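Side-chain contacts in nucleotide-binding protein, universal stress protein UspA family (PDB 3S3T), which binds ATP and, as a member of the universal stress protein family, probably serves in the cell's response to stress: residues Glu24-Ala29 and Gln75-Thr80; Asp101-His106 and His137-Val142. All coordinates share one frame; numbering follows the deposited sequence.

How the contacts relate
Both contacts belong to one doubly wound alpha/beta domain, built on a parallel sheet of five strands in the order 3-2-1-4-5. Contact 1 comes first along the chain and is complete before contact 2 begins. It joins helix 16-32 to the end of helix 53-78. Contact 2 joins the end of helix 95-105 to the turn that leads from helix 129-137 into strand 141-145. Their centres lie about 21 Å apart, and their nearest atoms about 8 Å. Strand 111-115 links them: L111 and V113 touch helix 16-32, which carries contact 1, while I112 and L114 touch the segments of contact 2. The two contacts therefore lie on opposite faces of the sheet. Both also reach the second subunit.

Contact 1. Residues Glu24-Ala29 and Gln75-Thr80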
# COMPACT_ATOMS: atom_id res chain seq x y z
N GLU A 24 -6.14 18.49 16.43
CA GLU A 24 -5.68 17.44 17.35
C GLU A 24 -4.22 17.58 17.70
O GLU A 24 -3.84 17.32 18.86
CB GLU A 24 -5.98 16.06 16.82
CG GLU A 24 -5.62 14.91 17.76
CD GLU A 24 -6.26 15.03 19.12
OE1 GLU A 24 -5.70 14.45 20.06
OE2 GLU A 24 -7.30 15.72 19.25
N ALA A 25 -3.39 18.03 16.74
CA ALA A 25 -1.97 18.28 17.02
C ALA A 25 -1.81 19.33 18.11
O ALA A 25 -0.97 19.19 19.00
CB ALA A 25 -1.19 18.69 15.73
N VAL A 26 -2.64 20.36 18.10
CA VAL A 26 -2.54 21.38 19.15
C VAL A 26 -2.92 20.82 20.52
O VAL A 26 -2.36 21.18 21.53
CB VAL A 26 -3.42 22.59 18.86
CG1 VAL A 26 -3.33 23.62 20.03
CG2 VAL A 26 -3.00 23.22 17.55
N ASN A 27 -3.91 19.94 20.52
CA ASN A 27 -4.33 19.22 21.71
C ASN A 27 -3.18 18.34 22.29
O ASN A 27 -2.91 18.32 23.49
CB ASN A 27 -5.52 18.37 21.29
CG ASN A 27 -6.28 17.80 22.43
OD1 ASN A 27 -5.88 17.88 23.60
ND2 ASN A 27 -7.45 17.23 22.10
N ILE A 28 -2.50 17.62 21.42
CA ILE A 28 -1.39 16.77 21.82
C ILE A 28 -0.25 17.65 22.33
O ILE A 28 0.35 17.36 23.36
CB ILE A 28 -0.89 15.90 20.64
CG1 ILE A 28 -1.99 14.94 20.15
CG2 ILE A 28 0.32 15.04 21.06
CD1 ILE A 28 -1.65 14.22 18.83
N ALA A 29 0.00 18.74 21.59
CA ALA A 29 1.05 19.68 21.92
C ALA A 29 0.85 20.26 23.34
O ALA A 29 1.77 20.24 24.16
CB ALA A 29 1.11 20.78 20.87
N GLN A 75 -1.98 30.40 14.11
CA GLN A 75 -1.19 31.05 15.17
C GLN A 75 -2.10 31.74 16.16
O GLN A 75 -1.82 31.75 17.36
CB GLN A 75 -0.26 32.13 14.62
CG GLN A 75 0.92 31.62 13.86
CD GLN A 75 2.11 31.31 14.75
OE1 GLN A 75 2.03 31.38 15.99
NE2 GLN A 75 3.24 30.97 14.12
N GLN A 76 -3.18 32.33 15.64
CA GLN A 76 -4.16 32.99 16.50
C GLN A 76 -4.87 31.96 17.39
O GLN A 76 -5.04 32.20 18.59
CB GLN A 76 -5.15 33.84 15.67
CG GLN A 76 -4.45 35.01 14.97
CD GLN A 76 -5.36 35.89 14.12
OE1 GLN A 76 -6.56 35.63 13.99
NE2 GLN A 76 -4.78 36.93 13.53
N PHE A 77 -5.24 30.82 16.82
CA PHE A 77 -5.95 29.78 17.58
C PHE A 77 -5.08 29.18 18.68
O PHE A 77 -5.53 29.03 19.81
CB PHE A 77 -6.46 28.68 16.64
CG PHE A 77 -6.93 27.44 17.37
CD1 PHE A 77 -6.10 26.35 17.50
CD2 PHE A 77 -8.19 27.40 17.96
CE1 PHE A 77 -6.53 25.21 18.18
CE2 PHE A 77 -8.63 26.28 18.66
CZ PHE A 77 -7.81 25.18 18.78
N VAL A 78 -3.83 28.85 18.34
CA VAL A 78 -2.90 28.30 19.35
C VAL A 78 -2.68 29.27 20.54
O VAL A 78 -2.49 28.81 21.66
CB VAL A 78 -1.56 27.86 18.72
CG1 VAL A 78 -0.53 27.48 19.80
CG2 VAL A 78 -1.82 26.68 17.78
N ALA A 79 -2.74 30.58 20.31
CA ALA A 79 -2.54 31.53 21.44
C ALA A 79 -3.71 31.54 22.42
O ALA A 79 -3.58 32.07 23.54
CB ALA A 79 -2.24 32.91 20.95
N THR A 80 -4.85 30.96 22.02
CA THR A 80 -5.98 30.77 22.95
C THR A 80 -5.86 29.49 23.79
O THR A 80 -6.73 29.22 24.62
CB THR A 80 -7.37 30.73 22.24
OG1 THR A 80 -7.54 29.47 21.58
CG2 THR A 80 -7.54 31.88 21.24
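The ring of F77 meets V26 through CE1, and the valine approaches it obliquely. F77 CE1 lies 4.0 Å from V26 CG1. V26 CG2 is almost as near, at 4.1 Å from F77 CE1, so both methyls of the valine border this ring carbon. F77 CG stands anti to the backbone N (chi1 167°), which carries the ring across to helix 16-32. V26 also touches V78. The closest pair here is V26 CG2 with V78 CG2, at 3.7 Å. All of these contacts are apolar. They join two helices that cover the same face of the parallel sheet in this HUP-clan alpha/beta fold. On helix 16-32, A25 and I28 turn to the strands, while V26 fills the seam with the end of helix 53-78. L36, T81 and A83 also touch V26, and A83 touches V78 as well. Cut back to an alanine, V26 would lose both methyls; V78 CG2 is likely to be left without its mate and F77 CE1 with CB alone, opening a gap between the helices. Two polar side chains, N27 and T80, bond within their own segments. N27 ND2 gives a hydrogen bond of 3.2 Å to E24 OE2, on the syn side of the carboxylate but 30° out of its plane. N27 ND2 also bonds to A3 O of the second subunit. F77 O takes two donors from T80. T80 OG1 approaches F77 O in the carbonyl plane at 2.7 Å, and T80 N reaches F77 O at 3.0 Å.

Contact 2. Residues Asp101-His106 and His137-Val142; sequences DYAKQH and HAPCNV
H137 offers its backbone O to K104 NZ, 3.2 Å away, in a weak hydrogen bond. The lysine, whose NZ has its stronger partner in E100 by a salt bridge, reaches it with a chain extended beyond CG, while CG itself lies beside the backbone N (chi1 -63°). The H137 ring belongs to its own helix: ND1 bonds to Y133 O, and the ring stacks on that of Y133. A138 is the first residue to leave helical geometry and turns the chain toward the sheet. P139 carries most of the apolar contact on this side. Its CD lies 3.9 Å from A103 CB. Its CG lies 4.0 Å from K104 CG, so the proline ring packs against both the alanine methyl and the root of the lysine chain. Beyond it C140 packs on I112, N141 bonds to I112 through its backbone, and V142 continues the strand, pairing antiparallel with a strand of the second subunit. The turn between helix 129-137 and strand 141-145 thus lies against the end of helix 95-105, with I112 of strand 111-115 touching A103, A138 and C140.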
# COMPACT_ATOMS: atom_id res chain seq x y z
N ASP A 101 11.45 14.39 4.37
CA ASP A 101 12.75 15.04 4.44
C ASP A 101 12.76 15.97 5.64
O ASP A 101 13.79 16.13 6.31
CB ASP A 101 13.05 15.82 3.15
CG ASP A 101 13.41 14.90 1.99
OD1 ASP A 101 13.65 13.68 2.20
OD2 ASP A 101 13.46 15.39 0.86
N TYR A 102 11.64 16.62 5.90
CA TYR A 102 11.55 17.56 6.97
C TYR A 102 11.78 16.84 8.30
O TYR A 102 12.53 17.32 9.15
CB TYR A 102 10.19 18.28 6.98
CG TYR A 102 10.19 19.51 7.87
CD1 TYR A 102 10.43 20.76 7.35
CD2 TYR A 102 9.95 19.40 9.24
CE1 TYR A 102 10.45 21.89 8.16
CE2 TYR A 102 9.96 20.52 10.05
CZ TYR A 102 10.23 21.76 9.50
OH TYR A 102 10.25 22.87 10.32
N ALA A 103 11.14 15.68 8.47
CA ALA A 103 11.31 14.89 9.71
C ALA A 103 12.75 14.39 9.86
O ALA A 103 13.25 14.30 10.97
CB ALA A 103 10.36 13.72 9.75
N LYS A 104 13.41 14.06 8.75
CA LYS A 104 14.83 13.63 8.80
C LYS A 104 15.81 14.81 8.94
O LYS A 104 16.90 14.69 9.54
CB LYS A 104 15.15 12.75 7.60
CG LYS A 104 14.30 11.48 7.67
CD LYS A 104 14.44 10.48 6.49
CE LYS A 104 13.61 9.22 6.85
NZ LYS A 104 13.47 8.16 5.77
N GLN A 105 15.42 15.95 8.41
CA GLN A 105 16.20 17.16 8.54
C GLN A 105 16.17 17.67 9.99
O GLN A 105 17.10 18.28 10.45
CB GLN A 105 15.68 18.24 7.55
CG GLN A 105 16.02 17.96 6.07
CD GLN A 105 15.20 18.77 5.06
OE1 GLN A 105 15.09 18.40 3.89
NE2 GLN A 105 14.61 19.89 5.50
N HIS A 106 15.06 17.41 10.69
CA HIS A 106 14.90 17.80 12.07
C HIS A 106 14.63 16.57 12.94
O HIS A 106 13.49 16.32 13.32
CB HIS A 106 13.73 18.73 12.21
CG HIS A 106 13.85 19.98 11.42
ND1 HIS A 106 14.34 21.14 11.97
CD2 HIS A 106 13.56 20.26 10.13
CE1 HIS A 106 14.31 22.10 11.05
NE2 HIS A 106 13.85 21.59 9.93
N HIS A 137 7.45 5.92 5.67
CA HIS A 137 8.79 6.43 5.56
C HIS A 137 9.26 7.31 6.72
O HIS A 137 10.45 7.71 6.76
CB HIS A 137 8.94 7.19 4.27
CG HIS A 137 8.98 6.31 3.05
ND1 HIS A 137 7.85 5.97 2.34
CD2 HIS A 137 10.03 5.77 2.39
CE1 HIS A 137 8.20 5.19 1.33
NE2 HIS A 137 9.51 5.07 1.32
N ALA A 138 8.39 7.62 7.67
CA ALA A 138 8.82 8.52 8.74
C ALA A 138 9.74 7.81 9.72
O ALA A 138 9.55 6.63 10.01
CB ALA A 138 7.63 9.12 9.52
N PRO A 139 10.70 8.53 10.28
CA PRO A 139 11.61 7.98 11.29
C PRO A 139 11.00 7.98 12.72
O PRO A 139 11.66 7.54 13.65
CB PRO A 139 12.81 8.93 11.22
CG PRO A 139 12.19 10.25 10.90
CD PRO A 139 11.05 9.92 9.93
N CYS A 140 9.75 8.36 12.90
CA CYS A 140 9.18 8.51 14.22
C CYS A 140 7.76 8.02 14.19
O CYS A 140 7.23 7.60 13.13
CB CYS A 140 9.19 9.97 14.62
SG CYS A 140 8.34 11.07 13.44
N ASN A 141 7.11 8.14 15.33
CA ASN A 141 5.69 7.77 15.45
C ASN A 141 4.84 8.64 14.51
O ASN A 141 5.17 9.81 14.27
CB ASN A 141 5.20 8.01 16.88
CG ASN A 141 5.78 7.05 17.90
OD1 ASN A 141 6.48 6.09 17.58
ND2 ASN A 141 5.42 7.28 19.17
N VAL A 142 3.77 8.07 13.96
CA VAL A 142 2.85 8.78 13.10
C VAL A 142 1.40 8.43 13.49
O VAL A 142 1.06 7.27 13.66
CB VAL A 142 3.07 8.43 11.64
CG1 VAL A 142 2.03 9.17 10.78
CG2 VAL A 142 4.60 8.69 11.17